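Local atomic coordinates of chemotaxis protein CheX (Desulfovibrio desulfuricans subsp. desulfuricans str. G20, PDB entry 3HM4), a protein that probably removes the phosphoryl group from the chemotaxis response regulator CheY, as a phosphatase of the CheC-like group. Residues A25-I30 and I70-A75. Sequence-based numbering, arbitrary orientation.
Sequences AGIQPI and IAVVKA
A25 and I27 meet V72 and A75 where the C-terminal end of helix 10-25 and the loop that follows it pack on helix 66-77, in the alpha+beta fold of this CheC-like protein, with helices packed beside an antiparallel sheet. No hydrogen bond crosses the contact, and apolar carbons make most of it. The CB of A25 points at the neighbouring helix and lies 3.9 Å from A75 CB; the same methyl also comes within 4.2 Å of V72 CA. With methyls for side chains, A25 and A75 let the backbones draw close, their CA atoms 4.8 Å apart.

One turn earlier on helix 66-77, the CG2 methyl of V72 receives the tip of I27, whose CD1 stands 3.8 Å away, the two side chains meeting at a slant. A chi1 of 67° sets CG1 of I27 flanked by both its own N and C atoms, and an extended chi2 of 175° carries CD1 out to V72. L21 of helix 10-25 also touches V72, tying this valine to both the helix and its exit loop.

The change of direction that makes this possible occurs at G26, which leaves the helix with positive phi (62°) and swings the chain toward strand 30-36. Outside the contact, I27 shares a backbone hydrogen bond with N145 and rests on T144 and H146; A71 touches H146 as well. V73 of the same helix as V72 points away from the contact and packs on helix 84-109. At the more exposed end of the contact, A75 CB presses against the carbonyl oxygen O of A25 at 3.1 Å.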
loop_
_atom_site.group_PDB
_atom_site.type_symbol
_atom_site.label_atom_id
_atom_site.label_comp_id
_atom_site.label_asym_id
_atom_site.label_seq_id
_atom_site.Cartn_x
_atom_site.Cartn_y
_atom_site.Cartn_z
ATOM N N ALA A 25 18.289 -7.463 -10.120
ATOM C CA ALA A 25 17.726 -7.957 -11.363
ATOM C C ALA A 25 18.601 -7.804 -12.591
ATOM O O ALA A 25 18.305 -8.466 -13.595
ATOM C CB ALA A 25 16.338 -7.315 -11.608
ATOM N N GLY A 26 19.612 -6.935 -12.587
ATOM C CA GLY A 26 20.473 -6.782 -13.753
ATOM C C GLY A 26 19.768 -6.290 -15.020
ATOM O O GLY A 26 20.284 -6.428 -16.125
ATOM N N ILE A 27 18.617 -5.632 -14.848
ATOM C CA ILE A 27 17.778 -5.177 -15.949
ATOM C C ILE A 27 18.163 -3.805 -16.495
ATOM O O ILE A 27 17.437 -3.291 -17.338
ATOM C CB ILE A 27 16.267 -5.276 -15.566
ATOM C CG1 ILE A 27 15.893 -4.284 -14.445
ATOM C CG2 ILE A 27 15.853 -6.774 -15.241
ATOM C CD1 ILE A 27 14.361 -4.364 -14.206
ATOM N N GLN A 28 19.268 -3.199 -16.014
ATOM C CA GLN A 28 19.782 -1.939 -16.503
ATOM C C GLN A 28 18.696 -0.849 -16.468
ATOM O O GLN A 28 18.367 -0.260 -17.489
ATOM C CB GLN A 28 20.428 -2.091 -17.888
ATOM C CG GLN A 28 21.722 -2.942 -17.755
ATOM C CD GLN A 28 22.412 -3.211 -19.074
ATOM O OE1 GLN A 28 21.926 -3.978 -19.881
ATOM N NE2 GLN A 28 23.562 -2.616 -19.265
ATOM N N PRO A 29 18.164 -0.536 -15.270
ATOM C CA PRO A 29 17.141 0.487 -15.171
ATOM C C PRO A 29 17.697 1.867 -15.526
ATOM O O PRO A 29 18.801 2.238 -15.087
ATOM C CB PRO A 29 16.728 0.442 -13.717
ATOM C CG PRO A 29 17.914 -0.089 -13.039
ATOM C CD PRO A 29 18.483 -1.092 -13.954
ATOM N N ILE A 30 16.944 2.616 -16.320
ATOM C CA ILE A 30 17.310 3.968 -16.736
ATOM C C ILE A 30 16.179 4.918 -16.361
ATOM O O ILE A 30 15.111 4.896 -16.983
ATOM C CB ILE A 30 17.563 4.023 -18.267
ATOM C CG1 ILE A 30 18.663 3.031 -18.680
ATOM C CG2 ILE A 30 17.925 5.429 -18.699
ATOM C CD1 ILE A 30 18.888 2.969 -20.212
ATOM N N ILE A 70 7.793 -9.767 -14.454
ATOM C CA ILE A 70 8.246 -11.155 -14.741
ATOM C C ILE A 70 9.770 -11.230 -14.842
ATOM O O ILE A 70 10.402 -12.124 -14.241
ATOM C CB ILE A 70 7.574 -11.715 -15.996
ATOM C CG1 ILE A 70 6.073 -11.948 -15.728
ATOM C CG2 ILE A 70 8.243 -13.040 -16.421
ATOM C CD1 ILE A 70 5.231 -12.316 -16.940
ATOM N N ALA A 71 10.369 -10.261 -15.526
ATOM C CA ALA A 71 11.852 -10.243 -15.678
ATOM C C ALA A 71 12.577 -10.097 -14.325
ATOM O O ALA A 71 13.621 -10.722 -14.089
ATOM C CB ALA A 71 12.303 -9.160 -16.654
ATOM N N VAL A 72 12.013 -9.276 -13.438
ATOM C CA VAL A 72 12.576 -9.091 -12.103
ATOM C C VAL A 72 12.514 -10.398 -11.311
ATOM O O VAL A 72 13.519 -10.818 -10.726
ATOM C CB VAL A 72 11.891 -7.951 -11.337
ATOM C CG1 VAL A 72 12.272 -7.921 -9.874
ATOM C CG2 VAL A 72 12.154 -6.633 -12.044
ATOM N N VAL A 73 11.364 -11.051 -11.330
ATOM C CA VAL A 73 11.163 -12.311 -10.618
ATOM C C VAL A 73 12.134 -13.386 -11.176
ATOM O O VAL A 73 12.763 -14.115 -10.398
ATOM C CB VAL A 73 9.687 -12.793 -10.665
ATOM C CG1 VAL A 73 9.557 -14.238 -10.147
ATOM C CG2 VAL A 73 8.782 -11.819 -9.893
ATOM N N LYS A 74 12.275 -13.457 -12.506
ATOM C CA LYS A 74 13.189 -14.425 -13.124
ATOM C C LYS A 74 14.651 -14.112 -12.794
ATOM O O LYS A 74 15.472 -15.034 -12.554
ATOM C CB LYS A 74 12.965 -14.500 -14.637
ATOM C CG LYS A 74 11.691 -15.170 -15.017
ATOM C CD LYS A 74 11.530 -15.320 -16.510
ATOM C CE LYS A 74 10.270 -16.085 -16.833
ATOM N NZ LYS A 74 10.181 -16.443 -18.267
ATOM N N ALA A 75 15.033 -12.844 -12.824
ATOM C CA ALA A 75 16.409 -12.449 -12.496
ATOM C C ALA A 75 16.776 -12.782 -11.047
ATOM O O ALA A 75 17.872 -13.310 -10.795
ATOM C CB ALA A 75 16.651 -10.988 -12.778
#